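PDB 5N1P: peptidoglycan-N-acetylglucosamine deacetylase BC_1974, which removes the acetyl group from N-acetylglucosamine residues of peptidoglycan by metal-dependent hydrolysis, releasing acetate. Local coordinates for residues A[56-61]-A[80-85]; A[94-99]-A[119-124]; A[109-114]-A[201-206]. All blocks are in the same frame, centred on the assembly; numbering follows the deposited sequence.

Interaction 1: residues A[56-61]-A[80-85]; sequences VGMHSM and EDQGLI. With ZN (zinc ion), chain F; 8GK (~{N}-oxidanylnaphthalene-1-carboxamide), chain E.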
loop_
_atom_site.group_PDB
_atom_site.type_symbol
_atom_site.label_atom_id
_atom_site.label_comp_id
_atom_site.label_asym_id
_atom_site.label_seq_id
_atom_site.Cartn_x
_atom_site.Cartn_y
_atom_site.Cartn_z
ATOM N N VAL A 56 -6.658 4.993 2.710
ATOM C CA VAL A 56 -5.776 5.802 1.878
ATOM C C VAL A 56 -4.652 6.399 2.722
ATOM O O VAL A 56 -4.898 7.171 3.644
ATOM C CB VAL A 56 -6.532 6.935 1.187
ATOM C CG1 VAL A 56 -5.567 7.791 0.418
ATOM C CG2 VAL A 56 -7.619 6.356 0.271
ATOM N N GLY A 57 -3.424 6.014 2.398
ATOM C CA GLY A 57 -2.244 6.515 3.092
ATOM C C GLY A 57 -1.235 7.108 2.128
ATOM O O GLY A 57 -1.510 7.261 0.938
ATOM N N MET A 58 -0.049 7.420 2.648
ATOM C CA MET A 58 0.933 8.206 1.906
ATOM C C MET A 58 2.129 7.385 1.434
ATOM O O MET A 58 2.623 6.530 2.166
ATOM C CB MET A 58 1.463 9.357 2.769
ATOM C CG MET A 58 0.468 10.503 2.958
ATOM S SD MET A 58 -0.782 10.205 4.215
ATOM C CE MET A 58 0.272 9.959 5.642
ATOM N N HIS A 59 2.611 7.697 0.233
ATOM C CA HIS A 59 3.793 7.020 -0.338
ATOM C C HIS A 59 4.828 8.030 -0.844
ATOM O O HIS A 59 5.670 7.678 -1.660
ATOM C CB HIS A 59 3.376 6.085 -1.475
ATOM C CG HIS A 59 4.419 5.078 -1.877
ATOM N ND1 HIS A 59 5.184 4.380 -0.965
ATOM C CD2 HIS A 59 4.767 4.608 -3.099
ATOM C CE1 HIS A 59 5.971 3.534 -1.612
ATOM N NE2 HIS A 59 5.743 3.655 -2.909
ATOM N N SER A 60 4.738 9.261 -0.334
ATOM C CA SER A 60 5.670 10.379 -0.537
ATOM C C SER A 60 5.314 11.239 -1.756
ATOM O O SER A 60 4.302 11.009 -2.432
ATOM C CB SER A 60 7.130 9.908 -0.649
ATOM O OG SER A 60 7.483 9.546 -1.983
ATOM N N MET A 61 6.130 12.263 -1.995
ATOM C CA MET A 61 5.937 13.191 -3.108
ATOM C C MET A 61 6.832 12.845 -4.292
ATOM O O MET A 61 6.394 12.841 -5.442
ATOM C CB MET A 61 6.241 14.631 -2.672
ATOM C CG MET A 61 5.313 15.195 -1.620
ATOM S SD MET A 61 3.560 15.277 -2.082
ATOM C CE MET A 61 3.601 16.268 -3.562
ATOM N N GLU A 80 3.424 16.608 3.404
ATOM C CA GLU A 80 2.893 17.326 2.246
ATOM C C GLU A 80 1.820 16.487 1.547
ATOM O O GLU A 80 0.767 16.996 1.150
ATOM C CB GLU A 80 4.011 17.689 1.259
ATOM C CG GLU A 80 3.501 18.469 0.063
ATOM C CD GLU A 80 4.604 18.904 -0.886
ATOM O OE1 GLU A 80 5.799 18.724 -0.562
ATOM O OE2 GLU A 80 4.263 19.428 -1.962
ATOM N N ASP A 81 2.108 15.201 1.401
ATOM C CA ASP A 81 1.209 14.249 0.756
ATOM C C ASP A 81 -0.075 14.115 1.588
ATOM O O ASP A 81 -1.194 14.104 1.058
ATOM C CB ASP A 81 1.945 12.912 0.611
ATOM C CG ASP A 81 1.333 11.978 -0.423
ATOM O OD1 ASP A 81 0.509 12.391 -1.271
ATOM O OD2 ASP A 81 1.723 10.786 -0.383
ATOM N N GLN A 82 0.102 14.058 2.904
ATOM C CA GLN A 82 -1.019 14.004 3.832
ATOM C C GLN A 82 -1.996 15.159 3.597
ATOM O O GLN A 82 -3.214 14.958 3.553
ATOM C CB GLN A 82 -0.493 14.032 5.260
ATOM C CG GLN A 82 -1.552 13.950 6.339
ATOM C CD GLN A 82 -0.973 14.259 7.688
ATOM O OE1 GLN A 82 -0.450 15.359 7.910
ATOM N NE2 GLN A 82 -1.050 13.303 8.608
ATOM N N GLY A 83 -1.449 16.356 3.424
ATOM C CA GLY A 83 -2.278 17.543 3.216
ATOM C C GLY A 83 -3.050 17.481 1.906
ATOM O O GLY A 83 -4.208 17.896 1.846
ATOM N N LEU A 84 -2.417 16.972 0.853
ATOM C CA LEU A 84 -3.081 16.821 -0.440
ATOM C C LEU A 84 -4.266 15.862 -0.344
ATOM O O LEU A 84 -5.343 16.120 -0.893
ATOM C CB LEU A 84 -2.096 16.307 -1.491
ATOM C CG LEU A 84 -1.013 17.304 -1.908
ATOM C CD1 LEU A 84 -0.011 16.629 -2.850
ATOM C CD2 LEU A 84 -1.641 18.520 -2.567
ATOM N N ILE A 85 -4.056 14.750 0.347
ATOM C CA ILE A 85 -5.135 13.793 0.544
ATOM C C ILE A 85 -6.258 14.414 1.390
ATOM O O ILE A 85 -7.447 14.283 1.049
ATOM C CB ILE A 85 -4.588 12.508 1.181
ATOM C CG1 ILE A 85 -3.685 11.799 0.175
ATOM C CG2 ILE A 85 -5.734 11.575 1.589
ATOM C CD1 ILE A 85 -2.825 10.702 0.782
HETATM ZN ZN ZN F . 6.713 2.783 -4.597
HETATM C C1 8GK E . 8.197 0.494 -3.291
HETATM C C2 8GK E . 9.393 -0.400 -3.329
HETATM C C3 8GK E . 10.247 -0.309 -4.418
HETATM C C4 8GK E . 11.380 -1.113 -4.473
HETATM C C5 8GK E . 11.665 -2.001 -3.435
HETATM C C6 8GK E . 10.809 -2.087 -2.343
HETATM C C7 8GK E . 9.674 -1.280 -2.290
HETATM C C8 8GK E . 12.221 -1.017 -5.573
HETATM C C9 8GK E . 11.941 -0.134 -6.612
HETATM C C10 8GK E . 10.806 0.667 -6.555
HETATM C C11 8GK E . 9.965 0.577 -5.454
HETATM O O12 8GK E . 8.409 1.683 -3.163
HETATM N N13 8GK E . 6.960 0.021 -3.429
HETATM O O14 8GK E . 6.036 0.841 -4.075
HETATM O O HOH W 1 7.374 1.576 -6.433
#
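Asp-81 reaches out of helix 74-89 and sets its carboxylate against the backbone where strand 55-58 ends. Its CG lies anti to the backbone N (chi1 -161°), which carries OD2 off the helix to within 3.3 Å of His-59 N, and that N-H approaches the oxygen nearly in line with its C-O bond. A weak second bond comes from Ser-60 N, 3.4 Å from the same Asp-81 OD2. A short acidic side chain suits this buried place, since its carboxylate can accept from two successive amides, one of them only weakly.

Two methionines flank it. Met-58 runs past Asp-81 in the opposite direction, its CB 3.5 Å from Asp-81 OD2, and bends so that SD rests 4.0 Å from CB of Gln-82. Met-61, likewise bent, crosses Glu-80 at about a right angle; its CE methyl touches both OE2 of Glu-80 and, at 3.7 Å, CD1 of Leu-84. Unbranched and flexible, both thioethers can follow the uneven helix surface. Farther back, the branched side chains of Val-56 and Ile-85 meet through CG1 and CG2 at 4.0 Å, while Ile-85 CD1 lies against Gly-57 O.

His-59 turns away from the helix. Its NE2 binds the zinc ion at 2.1 Å, ND1 donates to Arg-97 O, and O12 of the bound hydroxamate lies in the ring plane at its edge. Asp-81 thus acts in the second shell, bonded to the backbone N of a zinc ligand. With Asp-10 and His-63, His-59 completes the Asp-His-His metal triad characteristic of CE4 polysaccharide deacetylases.

Interaction 2: residues A[94-99]-A[119-124]; sequences KLTRPP and FKVWDW. With 8GK (~{N}-oxidanylnaphthalene-1-carboxamide), chain E.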
loop_
_atom_site.group_PDB
_atom_site.type_symbol
_atom_site.label_atom_id
_atom_site.label_comp_id
_atom_site.label_asym_id
_atom_site.label_seq_id
_atom_site.Cartn_x
_atom_site.Cartn_y
_atom_site.Cartn_z
ATOM N N LYS A 94 -2.593 8.796 8.858
ATOM C CA LYS A 94 -1.360 8.692 9.639
ATOM C C LYS A 94 -0.379 7.657 9.089
ATOM O O LYS A 94 0.803 7.724 9.393
ATOM C CB LYS A 94 -1.672 8.353 11.099
ATOM C CG LYS A 94 -2.483 9.436 11.824
ATOM C CD LYS A 94 -1.840 10.813 11.665
ATOM C CE LYS A 94 -2.613 11.917 12.409
ATOM N NZ LYS A 94 -3.849 12.357 11.692
ATOM N N LEU A 95 -0.857 6.698 8.294
ATOM C CA LEU A 95 0.016 5.602 7.863
ATOM C C LEU A 95 0.781 5.932 6.589
ATOM O O LEU A 95 0.210 6.384 5.594
ATOM C CB LEU A 95 -0.799 4.320 7.667
ATOM C CG LEU A 95 0.028 3.057 7.399
ATOM C CD1 LEU A 95 0.904 2.706 8.611
ATOM C CD2 LEU A 95 -0.920 1.918 7.033
ATOM N N THR A 96 2.087 5.696 6.631
ATOM C CA THR A 96 2.959 5.881 5.490
ATOM C C THR A 96 3.570 4.536 5.090
ATOM O O THR A 96 3.731 3.644 5.917
ATOM C CB THR A 96 4.102 6.876 5.793
ATOM O OG1 THR A 96 5.036 6.274 6.710
ATOM C CG2 THR A 96 3.545 8.139 6.414
ATOM N N ARG A 97 3.869 4.415 3.809
ATOM C CA ARG A 97 4.594 3.263 3.254
ATOM C C ARG A 97 5.871 3.814 2.627
ATOM O O ARG A 97 5.817 4.631 1.713
ATOM C CB ARG A 97 3.699 2.537 2.242
ATOM C CG ARG A 97 4.361 1.720 1.138
ATOM C CD ARG A 97 4.892 0.366 1.595
ATOM N NE ARG A 97 4.005 -0.511 2.357
ATOM C CZ ARG A 97 3.087 -1.331 1.840
ATOM N NH1 ARG A 97 2.823 -1.318 0.537
ATOM N NH2 ARG A 97 2.386 -2.134 2.640
ATOM N N PRO A 98 7.040 3.407 3.147
ATOM C CA PRO A 98 8.277 3.995 2.611
ATOM C C PRO A 98 8.587 3.521 1.202
ATOM O O PRO A 98 8.600 2.319 0.943
ATOM C CB PRO A 98 9.378 3.494 3.568
ATOM C CG PRO A 98 8.662 2.953 4.762
ATOM C CD PRO A 98 7.287 2.519 4.299
ATOM N N PRO A 99 8.852 4.462 0.290
ATOM C CA PRO A 99 9.423 4.016 -0.975
ATOM C C PRO A 99 10.697 3.195 -0.730
ATOM O O PRO A 99 11.534 3.590 0.077
ATOM C CB PRO A 99 9.726 5.327 -1.691
ATOM C CG PRO A 99 8.681 6.275 -1.176
ATOM C CD PRO A 99 8.504 5.893 0.274
ATOM N N PHE A 119 3.137 9.979 12.735
ATOM C CA PHE A 119 2.980 9.037 11.626
ATOM C C PHE A 119 3.258 7.606 12.054
ATOM O O PHE A 119 3.957 7.364 13.045
ATOM C CB PHE A 119 3.924 9.394 10.470
ATOM C CG PHE A 119 3.597 10.683 9.810
ATOM C CD1 PHE A 119 2.573 10.750 8.879
ATOM C CD2 PHE A 119 4.289 11.837 10.125
ATOM C CE1 PHE A 119 2.255 11.947 8.263
ATOM C CE2 PHE A 119 3.965 13.031 9.512
ATOM C CZ PHE A 119 2.948 13.078 8.580
ATOM N N LYS A 120 2.717 6.663 11.293
ATOM C CA LYS A 120 3.089 5.260 11.384
ATOM C C LYS A 120 3.730 4.816 10.068
ATOM O O LYS A 120 3.625 5.509 9.048
ATOM C CB LYS A 120 1.874 4.369 11.698
ATOM C CG LYS A 120 1.149 4.683 13.006
ATOM C CD LYS A 120 2.008 4.386 14.228
ATOM C CE LYS A 120 1.208 4.624 15.506
ATOM N NZ LYS A 120 2.038 4.427 16.725
ATOM N N VAL A 121 4.396 3.663 10.100
ATOM C CA VAL A 121 5.087 3.130 8.940
ATOM C C VAL A 121 4.731 1.664 8.760
ATOM O O VAL A 121 4.911 0.866 9.686
ATOM C CB VAL A 121 6.632 3.233 9.084
ATOM C CG1 VAL A 121 7.324 2.386 8.016
ATOM C CG2 VAL A 121 7.091 4.675 9.016
ATOM N N TRP A 122 4.245 1.304 7.575
ATOM C CA TRP A 122 4.046 -0.101 7.242
ATOM C C TRP A 122 4.926 -0.491 6.069
ATOM O O TRP A 122 4.889 0.160 5.004
ATOM C CB TRP A 122 2.585 -0.409 6.892
ATOM C CG TRP A 122 1.811 -1.055 7.997
ATOM C CD1 TRP A 122 2.112 -1.035 9.338
ATOM C CD2 TRP A 122 0.640 -1.866 7.858
ATOM N NE1 TRP A 122 1.172 -1.766 10.039
ATOM C CE2 TRP A 122 0.268 -2.296 9.147
ATOM C CE3 TRP A 122 -0.135 -2.270 6.761
ATOM C CZ2 TRP A 122 -0.838 -3.112 9.379
ATOM C CZ3 TRP A 122 -1.238 -3.079 6.994
ATOM C CH2 TRP A 122 -1.573 -3.491 8.294
ATOM N N ASP A 123 5.726 -1.537 6.274
ATOM C CA ASP A 123 6.366 -2.224 5.171
ATOM C C ASP A 123 5.405 -3.340 4.746
ATOM O O ASP A 123 4.208 -3.090 4.607
ATOM C CB ASP A 123 7.751 -2.754 5.577
ATOM C CG ASP A 123 8.748 -1.631 5.836
ATOM O OD1 ASP A 123 8.955 -0.802 4.928
ATOM O OD2 ASP A 123 9.334 -1.562 6.947
ATOM N N TRP A 124 5.898 -4.558 4.549
ATOM C CA TRP A 124 5.020 -5.628 4.087
ATOM C C TRP A 124 5.561 -6.963 4.549
ATOM O O TRP A 124 6.695 -7.017 5.018
ATOM C CB TRP A 124 4.891 -5.597 2.558
ATOM C CG TRP A 124 6.219 -5.587 1.877
ATOM C CD1 TRP A 124 6.945 -6.682 1.481
ATOM C CD2 TRP A 124 7.003 -4.440 1.524
ATOM N NE1 TRP A 124 8.122 -6.284 0.901
ATOM C CE2 TRP A 124 8.188 -4.914 0.920
ATOM C CE3 TRP A 124 6.821 -3.056 1.671
ATOM C CZ2 TRP A 124 9.190 -4.058 0.455
ATOM C CZ3 TRP A 124 7.815 -2.207 1.214
ATOM C CH2 TRP A 124 8.985 -2.717 0.607
HETATM C C1 8GK E . 8.197 0.494 -3.291
HETATM C C2 8GK E . 9.393 -0.400 -3.329
HETATM C C3 8GK E . 10.247 -0.309 -4.418
HETATM C C4 8GK E . 11.380 -1.113 -4.473
HETATM C C5 8GK E . 11.665 -2.001 -3.435
HETATM C C6 8GK E . 10.809 -2.087 -2.343
HETATM C C7 8GK E . 9.674 -1.280 -2.290
HETATM C C8 8GK E . 12.221 -1.017 -5.573
HETATM C C9 8GK E . 11.941 -0.134 -6.612
HETATM C C10 8GK E . 10.806 0.667 -6.555
HETATM C C11 8GK E . 9.965 0.577 -5.454
HETATM O O12 8GK E . 8.409 1.683 -3.163
HETATM N N13 8GK E . 6.960 0.021 -3.429
HETATM O O14 8GK E . 6.036 0.841 -4.075
#
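Leu-95 and Thr-96 pair in parallel with Lys-120 and Val-121, joined by backbone bonds from Lys-120 N to Lys-94 O, Thr-96 N to Lys-120 O and Trp-122 N to Thr-96 O. Thr-96 adds a side-chain bond: chi1 of 71° sets OG1 between its own N and carbonyl carbon, 2.8 Å from Lys-120 O, which therefore accepts two donors from one residue. The CG2 methyl of Thr-96 meets CD1 of Phe-119 at 3.7 Å, with the two side chains at about a right angle.

Leu-95 points to the other face of the sheet. Its CD1 touches Lys-120 CB at 3.6 Å, and CD2 sits over one face of the Trp-122 indole, displaced toward the rim; a forked aliphatic residue can cover both neighbours.

Beyond the paired residues, Arg-97 folds back through bends at chi2 and chi3. Its NE gives Trp-122 O a 2.9 Å bond lying in the guanidinium plane, though above the carbonyl plane, and NH2 gives a weak, bent one to Asp-123 O. Trp-124 brings CE3 over one guanidinium face, the two planes 78° apart, while its CH2 lies 3.3 Å from C7 of the naphthalene inhibitor. Pro-98 CG packs on Val-121 CG1 at 3.6 Å. NH1 of Arg-97 is salt-bridged to Asp-9, the probable proton acceptor, so Arg-97 ties this backbone to the active site.

Strand 95-96, helix 108-116 and strand 120-121 follow one another as a beta-alpha-beta unit, with helix 74-89 against Thr-96 and Phe-119, and strand 157-163 against Arg-97, Trp-122 and Trp-124.

Interaction 3: residues A[109-114]-A[201-206]; sequences GLRNKV and WHDNRM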
loop_
_atom_site.group_PDB
_atom_site.type_symbol
_atom_site.label_atom_id
_atom_site.label_comp_id
_atom_site.label_asym_id
_atom_site.label_seq_id
_atom_site.Cartn_x
_atom_site.Cartn_y
_atom_site.Cartn_z
ATOM N N GLY A 109 17.327 8.399 13.531
ATOM C CA GLY A 109 16.872 9.772 13.629
ATOM C C GLY A 109 15.569 9.988 12.890
ATOM O O GLY A 109 14.699 10.709 13.370
ATOM N N LEU A 110 15.440 9.378 11.715
ATOM C CA LEU A 110 14.216 9.504 10.936
ATOM C C LEU A 110 13.049 8.781 11.597
ATOM O O LEU A 110 11.922 9.268 11.562
ATOM C CB LEU A 110 14.419 8.975 9.513
ATOM C CG LEU A 110 15.299 9.852 8.621
ATOM C CD1 LEU A 110 15.366 9.288 7.208
ATOM C CD2 LEU A 110 14.766 11.275 8.592
ATOM N N ARG A 111 13.305 7.628 12.214
ATOM C CA ARG A 111 12.209 6.922 12.878
ATOM C C ARG A 111 11.674 7.766 14.042
ATOM O O ARG A 111 10.467 7.809 14.277
ATOM C CB ARG A 111 12.649 5.535 13.357
ATOM C CG ARG A 111 13.039 4.643 12.207
ATOM C CD ARG A 111 13.022 3.162 12.570
ATOM N NE ARG A 111 13.867 2.791 13.706
ATOM C CZ ARG A 111 15.177 2.562 13.631
ATOM N NH1 ARG A 111 15.826 2.740 12.488
ATOM N NH2 ARG A 111 15.845 2.198 14.715
ATOM N N ASN A 112 12.563 8.460 14.749
ATOM C CA ASN A 112 12.116 9.395 15.783
ATOM C C ASN A 112 11.264 10.521 15.204
ATOM O O ASN A 112 10.235 10.885 15.774
ATOM C CB ASN A 112 13.308 9.979 16.536
ATOM C CG ASN A 112 13.922 8.990 17.487
ATOM O OD1 ASN A 112 13.270 8.032 17.899
ATOM N ND2 ASN A 112 15.178 9.218 17.853
ATOM N N LYS A 113 11.685 11.056 14.063
ATOM C CA LYS A 113 10.927 12.125 13.416
ATOM C C LYS A 113 9.545 11.641 12.990
ATOM O O LYS A 113 8.560 12.377 13.086
ATOM C CB LYS A 113 11.689 12.673 12.208
ATOM C CG LYS A 113 12.942 13.456 12.562
ATOM C CD LYS A 113 13.437 14.265 11.374
ATOM C CE LYS A 113 14.636 15.126 11.751
ATOM N NZ LYS A 113 14.339 15.997 12.917
ATOM N N VAL A 114 9.474 10.400 12.522
ATOM C CA VAL A 114 8.199 9.794 12.150
ATOM C C VAL A 114 7.258 9.757 13.345
ATOM O O VAL A 114 6.110 10.216 13.260
ATOM C CB VAL A 114 8.410 8.358 11.594
ATOM C CG1 VAL A 114 7.107 7.561 11.576
ATOM C CG2 VAL A 114 9.031 8.421 10.214
ATOM N N TRP A 201 12.255 -2.807 10.635
ATOM C CA TRP A 201 13.089 -2.517 11.806
ATOM C C TRP A 201 12.568 -3.181 13.065
ATOM O O TRP A 201 13.237 -3.163 14.090
ATOM C CB TRP A 201 13.183 -1.004 12.048
ATOM C CG TRP A 201 14.004 -0.301 11.023
ATOM C CD1 TRP A 201 13.554 0.296 9.883
ATOM C CD2 TRP A 201 15.422 -0.149 11.026
ATOM N NE1 TRP A 201 14.613 0.816 9.171
ATOM C CE2 TRP A 201 15.771 0.563 9.860
ATOM C CE3 TRP A 201 16.440 -0.548 11.903
ATOM C CZ2 TRP A 201 17.088 0.893 9.549
ATOM C CZ3 TRP A 201 17.748 -0.214 11.593
ATOM C CH2 TRP A 201 18.060 0.498 10.426
ATOM N N HIS A 202 11.362 -3.743 12.991
ATOM C CA HIS A 202 10.676 -4.257 14.178
ATOM C C HIS A 202 10.656 -3.170 15.251
ATOM O O HIS A 202 10.844 -3.429 16.436
ATOM C CB HIS A 202 11.341 -5.544 14.685
ATOM C CG HIS A 202 11.339 -6.659 13.680
ATOM N ND1 HIS A 202 12.012 -7.847 13.881
ATOM C CD2 HIS A 202 10.755 -6.763 12.464
ATOM C CE1 HIS A 202 11.836 -8.635 12.836
ATOM N NE2 HIS A 202 11.081 -7.999 11.957
ATOM N N ASP A 203 10.451 -1.938 14.795
ATOM C CA ASP A 203 10.340 -0.774 15.668
ATOM C C ASP A 203 8.883 -0.651 16.091
ATOM O O ASP A 203 8.030 -0.302 15.280
ATOM C CB ASP A 203 10.821 0.487 14.938
ATOM C CG ASP A 203 10.848 1.725 15.834
ATOM O OD1 ASP A 203 10.195 1.731 16.895
ATOM O OD2 ASP A 203 11.518 2.706 15.451
ATOM N N ASN A 204 8.593 -0.944 17.355
ATOM C CA ASN A 204 7.202 -1.050 17.774
ATOM C C ASN A 204 6.556 0.293 18.053
ATOM O O ASN A 204 5.394 0.351 18.451
ATOM C CB ASN A 204 7.090 -1.959 18.993
ATOM C CG ASN A 204 7.331 -3.409 18.638
ATOM O OD1 ASN A 204 6.942 -3.857 17.557
ATOM N ND2 ASN A 204 7.983 -4.147 19.531
ATOM N N ARG A 205 7.302 1.365 17.813
ATOM C CA ARG A 205 6.769 2.714 17.999
ATOM C C ARG A 205 6.086 3.266 16.751
ATOM O O ARG A 205 5.360 4.253 16.826
ATOM C CB ARG A 205 7.880 3.670 18.412
ATOM C CG ARG A 205 8.561 3.320 19.720
ATOM C CD ARG A 205 9.788 4.184 19.860
ATOM N NE ARG A 205 10.522 4.210 18.601
ATOM C CZ ARG A 205 11.298 5.211 18.203
ATOM N NH1 ARG A 205 11.450 6.283 18.975
ATOM N NH2 ARG A 205 11.919 5.139 17.034
ATOM N N MET A 206 6.327 2.653 15.601
ATOM C CA MET A 206 5.709 3.159 14.381
ATOM C C MET A 206 4.869 2.086 13.700
ATOM O O MET A 206 4.410 2.286 12.579
ATOM C CB MET A 206 6.762 3.725 13.419
ATOM C CG MET A 206 7.842 2.769 12.974
ATOM S SD MET A 206 9.171 3.614 12.064
ATOM C CE MET A 206 9.845 2.200 11.199
HETATM O O HOH W 2 13.996 2.727 16.785
#
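Arg-111 of helix 108-116 lies flat on Trp-201, the guanidinium and indole planes only 23° apart, in a cation-pi stack. NH1 hangs 3.2 Å above the ring plane, over its centre, and CZ is 4.1 Å from the centroid of the six-membered ring. The aliphatic part is used as well: CD makes a CH-pi contact over the five-membered ring and also touches the CE methyl of Met-206 at 3.6 Å. Arginine suits this place because it offers a flat cation to the indole and a greasy stem to the thioether. Deeper in, buried Val-114 adds its CG1, 4.3 Å from Met-206 CB.

The same guanidinium is fixed in rotation by its edge. NE donates within its own plane to Asp-203 OD2 at 2.9 Å, arriving on the anti side of that oxygen, with guanidinium and carboxylate planes 84° apart. The syn side of the carboxylate belongs to Arg-205, which grips it side-on, NE to OD1 and NH2 to OD2, both nearly straight. Asp-203 OD2 thus serves two arginines, and its negative charge should offset their proximity.

Toward solvent the contact thins. A water bridges Arg-111 NH2 and Asp-203 OD2, and exposed Arg-205 reaches Asn-112 through NH1, 2.7 Å from OD1 and nearly in line with the amide C=O.

Asp-203 OD1 also accepts from Arg-205 N, making an Asx turn within the type I beta turn 203-206. Arg-111, Asp-203 and Arg-205 form a salt-bridge network which, with the cation-pi stack, fastens the C-terminal tail to helix 108-116, away from the zinc site.

Interaction 1 closes before interaction 2 opens, whereas interactions 2 and 3 alternate along the chain: strand 95-96, helix 108-116, strand 120-121, then the C-terminal residues. The centres of interactions 1 and 2 lie about 11 Å apart, those of 2 and 3 about 10 Å, and those of 1 and 3 about 18 Å, with no touch between the last pair. Met-58 O and Arg-97 N join the first two, both of which touch the inhibitor. Met-206 O meets Val-121 N, linking the tail to the second. Interaction 2 therefore lies between the metal-binding end of strand 55-58 and the peripheral tail, connecting both through backbone bonds.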